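Local coordinates for protein probable glutaredoxin ssr2061 (Synechocystis sp., PDB 4MJE) that probably reduces low-molecular-weight and protein disulfides as a glutathione-dependent oxidoreductase of the thioredoxin superfamily, at residues E19-W23 and R55-R61. The protein carries 1 engineered substitution. Numbering follows the deposited sequence.
Sequences EIYTW and REAMAAR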
ATOM      1  N   GLU A  19       2.058   1.530   1.434  1.00  3.38           N
ATOM      2  CA  GLU A  19       3.336   0.905   1.111  1.00  3.16           C
ATOM      3  C   GLU A  19       3.111  -0.442   0.458  1.00  3.24           C
ATOM      4  O   GLU A  19       2.264  -1.225   0.910  1.00  4.19           O
ATOM      5  CB  GLU A  19       4.175   0.666   2.365  1.00  4.13           C
ATOM      6  CG  GLU A  19       4.455   1.905   3.185  1.00  4.76           C
ATOM      7  CD  GLU A  19       4.930   1.549   4.574  1.00  4.82           C
ATOM      8  OE1 GLU A  19       6.158   1.531   4.811  1.00  5.55           O
ATOM      9  OE2 GLU A  19       4.080   1.271   5.440  1.00  7.65           O
ATOM     10  N   ILE A  20       3.880  -0.711  -0.586  1.00  2.88           N
ATOM     11  CA  ILE A  20       3.859  -2.038  -1.190  1.00  2.57           C
ATOM     12  C   ILE A  20       5.273  -2.494  -1.514  1.00  3.31           C
ATOM     13  O   ILE A  20       6.031  -1.761  -2.154  1.00  3.42           O
ATOM     14  CB  ILE A  20       2.964  -2.082  -2.462  1.00  2.73           C
ATOM     15  CG1 ILE A  20       2.914  -3.510  -3.014  1.00  2.77           C
ATOM     16  CG2 ILE A  20       3.407  -1.073  -3.534  1.00  3.74           C
ATOM     17  CD1 ILE A  20       1.907  -3.724  -4.098  1.00  4.66           C
ATOM     18  N   TYR A  21       5.628  -3.678  -1.007  1.00  3.54           N
ATOM     19  CA  TYR A  21       6.893  -4.327  -1.306  1.00  3.33           C
ATOM     20  C   TYR A  21       6.717  -5.249  -2.515  1.00  3.47           C
ATOM     21  O   TYR A  21       5.761  -6.031  -2.585  1.00  3.78           O
ATOM     22  CB  TYR A  21       7.403  -5.180  -0.139  1.00  4.38           C
ATOM     23  CG  TYR A  21       7.665  -4.501   1.185  1.00  3.57           C
ATOM     24  CD1 TYR A  21       8.960  -4.336   1.663  1.00  4.62           C
ATOM     25  CD2 TYR A  21       6.614  -4.119   2.016  1.00  4.47           C
ATOM     26  CE1 TYR A  21       9.194  -3.772   2.912  1.00  4.25           C
ATOM     27  CE2 TYR A  21       6.848  -3.557   3.256  1.00  4.77           C
ATOM     28  CZ  TYR A  21       8.122  -3.395   3.687  1.00  4.41           C
ATOM     29  OH  TYR A  21       8.337  -2.866   4.938  1.00  5.75           O
ATOM     30  N   THR A  22       7.643  -5.157  -3.467  1.00  3.77           N
ATOM     31  CA  THR A  22       7.486  -5.869  -4.727  1.00  3.15           C
ATOM     32  C   THR A  22       8.809  -6.407  -5.264  1.00  3.64           C
ATOM     33  O   THR A  22       9.890  -5.961  -4.881  1.00  4.07           O
ATOM     34  CB  THR A  22       6.977  -4.928  -5.832  1.00  3.55           C
ATOM     35  OG1 THR A  22       7.975  -3.941  -6.065  1.00  4.33           O
ATOM     36  CG2 THR A  22       5.682  -4.249  -5.481  1.00  4.43           C
ATOM     37  N   TRP A  23       8.687  -7.365  -6.189  1.00  3.71           N
ATOM     38  CA  TRP A  23       9.649  -7.507  -7.266  1.00  4.90           C
ATOM     39  C   TRP A  23       8.968  -6.940  -8.515  1.00  3.64           C
ATOM     40  O   TRP A  23       7.791  -7.190  -8.754  1.00  4.62           O
ATOM     41  CB  TRP A  23      10.070  -8.975  -7.465  1.00  3.51           C
ATOM     42  CG  TRP A  23      11.218  -9.386  -6.611  1.00  3.00           C
ATOM     43  CD1 TRP A  23      11.664  -8.755  -5.484  1.00  3.87           C
ATOM     44  CD2 TRP A  23      12.078 -10.522  -6.811  1.00  4.63           C
ATOM     45  NE1 TRP A  23      12.753  -9.424  -4.973  1.00  4.39           N
ATOM     46  CE2 TRP A  23      13.026 -10.509  -5.773  1.00  4.35           C
ATOM     47  CE3 TRP A  23      12.132 -11.550  -7.766  1.00  3.99           C
ATOM     48  CZ2 TRP A  23      14.024 -11.476  -5.663  1.00  4.32           C
ATOM     49  CZ3 TRP A  23      13.114 -12.513  -7.642  1.00  4.61           C
ATOM     50  CH2 TRP A  23      14.042 -12.470  -6.602  1.00  5.46           C
ATOM     51  N   ARG A  55      14.130  -7.985   1.907  1.00  6.08           N
ATOM     52  CA  ARG A  55      13.129  -9.023   2.103  1.00  6.41           C
ATOM     53  C   ARG A  55      12.998  -9.416   3.577  1.00  6.29           C
ATOM     54  O   ARG A  55      11.912  -9.678   4.074  1.00  6.72           O
ATOM     55  CB  ARG A  55      13.458 -10.266   1.281  1.00  6.74           C
ATOM     56  CG  ARG A  55      12.326 -11.271   1.215  1.00  7.24           C
ATOM     57  CD  ARG A  55      11.290 -10.850   0.198  1.00  9.26           C
ATOM     58  NE  ARG A  55      11.836 -11.051  -1.139  1.00  8.55           N
ATOM     59  CZ  ARG A  55      11.500 -12.032  -1.974  1.00  6.48           C
ATOM     60  NH1 ARG A  55      10.512 -12.880  -1.703  1.00  6.84           N
ATOM     61  NH2 ARG A  55      12.142 -12.149  -3.134  1.00  8.79           N
ATOM     62  N   GLU A  56      14.115  -9.461   4.294  1.00  7.50           N
ATOM     63  CA  GLU A  56      14.054  -9.797   5.714  1.00  7.28           C
ATOM     64  C   GLU A  56      13.428  -8.654   6.537  1.00  8.17           C
ATOM     65  O   GLU A  56      12.714  -8.902   7.499  1.00  8.47           O
ATOM     66  CB  GLU A  56      15.454 -10.142   6.224  1.00  9.14           C
ATOM     67  CG  GLU A  56      16.126 -11.369   5.568  1.00 12.47           C
ATOM     68  CD  GLU A  56      15.176 -12.479   5.224  1.00 26.91           C
ATOM     69  OE1 GLU A  56      14.381 -12.857   6.100  1.00 36.35           O
ATOM     70  OE2 GLU A  56      15.239 -12.969   4.080  1.00 34.60           O
ATOM     71  N   ALA A  57      13.677  -7.405   6.161  1.00  6.64           N
ATOM     72  CA  ALA A  57      12.999  -6.278   6.799  1.00  6.45           C
ATOM     73  C   ALA A  57      11.506  -6.387   6.546  1.00  6.09           C
ATOM     74  O   ALA A  57      10.714  -6.197   7.467  1.00  6.62           O
ATOM     75  CB  ALA A  57      13.534  -4.947   6.269  1.00  7.17           C
ATOM     76  N   MET A  58      11.124  -6.693   5.307  1.00  5.69           N
ATOM     77  CA  MET A  58       9.716  -6.903   4.986  1.00  5.45           C
ATOM     78  C   MET A  58       9.111  -8.006   5.847  1.00  6.44           C
ATOM     79  O   MET A  58       8.050  -7.816   6.448  1.00  6.25           O
ATOM     80  CB  MET A  58       9.564  -7.294   3.516  1.00  6.26           C
ATOM     81  CG  MET A  58       8.127  -7.435   3.075  1.00  5.10           C
ATOM     82  SD  MET A  58       7.989  -8.168   1.442  1.00  5.82           S
ATOM     83  CE  MET A  58       8.210  -9.905   1.841  1.00  6.07           C
ATOM     84  N   ALA A  59       9.784  -9.157   5.923  1.00  7.35           N
ATOM     85  CA  ALA A  59       9.253 -10.299   6.675  1.00  7.01           C
ATOM     86  C   ALA A  59       9.065  -9.954   8.151  1.00  7.43           C
ATOM     87  O   ALA A  59       8.141 -10.437   8.804  1.00  8.07           O
ATOM     88  CB  ALA A  59      10.165 -11.496   6.525  1.00  8.05           C
ATOM     89  N   ALA A  60       9.947  -9.116   8.677  1.00  8.65           N
ATOM     90  CA  ALA A  60       9.874  -8.729  10.077  1.00 10.11           C
ATOM     91  C   ALA A  60       8.576  -7.960  10.372  1.00  8.80           C
ATOM     92  O   ALA A  60       8.067  -7.993  11.494  1.00  9.22           O
ATOM     93  CB  ALA A  60      11.080  -7.893  10.429  1.00 12.53           C
ATOM     94  N   ARG A  61       8.054  -7.248   9.375  1.00  7.04           N
ATOM     95  CA  ARG A  61       6.779  -6.535   9.503  1.00  6.90           C
ATOM     96  C   ARG A  61       5.564  -7.317   9.049  1.00  7.08           C
ATOM     97  O   ARG A  61       4.439  -6.991   9.420  1.00  9.93           O
ATOM     98  CB  ARG A  61       6.772  -5.286   8.632  1.00  8.86           C
ATOM     99  CG  ARG A  61       7.486  -4.103   9.152  1.00  9.70           C
ATOM    100  CD  ARG A  61       7.375  -2.994   8.121  1.00 13.31           C
ATOM    101  NE  ARG A  61       6.205  -2.133   8.263  1.00  8.15           N
ATOM    102  CZ  ARG A  61       5.789  -1.280   7.328  1.00  6.67           C
ATOM    103  NH1 ARG A  61       6.400  -1.230   6.149  1.00  5.88           N
ATOM    104  NH2 ARG A  61       4.774  -0.473   7.556  1.00  7.16           N
TER
HETATM  105  O   HOH W   1      14.077  -9.626  -2.268  1.00  7.47           O
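R61 reaches back from helix 52-61 to E19 on strand 18-22 and grips its carboxylate end-on, one nitrogen to each oxygen, a salt bridge that illustrates how an arginine can tie a helix to a sheet. NH2 of R61 meets OE2 of E19 on its syn side at 2.8 Å and almost straight (174°), whereas NH1 of R61 comes to OE1 of E19 from above the carboxylate plane, in a longer and more bent bond of 3.1 Å. The two flat groups are turned 43° apart. NH1 of R61 also donates to OH of Y21, 2.8 Å away and near the guanidinium plane, so this one nitrogen serves two acceptors. Y46 hydrogen-bonds to OE1 of E19, and F72 meets R61 in a cation-pi contact. A methionine in place of R61 would probably leave the E19 carboxylate without its charged mate and deprive the Y21 hydroxyl of this donor.

Behind its hydroxyl, the Y21 ring lies against M58, whose CG sits over one face, 3.5 Å from the centroid, in a CH-pi contact. With CG of M58 anti to the backbone N (chi1 -176°) and the chain still extended at the next bond, it runs along the ring toward CB of Y21, on which SD of M58 packs at 3.4 Å; the sulfur also stands obliquely to the ring, 4.3 Å from its centroid, in a Met-aromatic contact. Farther along, NH2 of R55 approaches W23 CZ2 to 3.2 Å, with the guanidinium steeply inclined to the indole, and a water accepts from both NE1 of W23 and NE of R55; NH1 of R55 is hydrogen-bonded to the carbonyl O of R66. Such packing of a helix on one face of the sheet, with helix 27-39 on the other, is characteristic of the thioredoxin fold of glutaredoxins, and W23 brings the contact to the edge of the probable CxxC redox site.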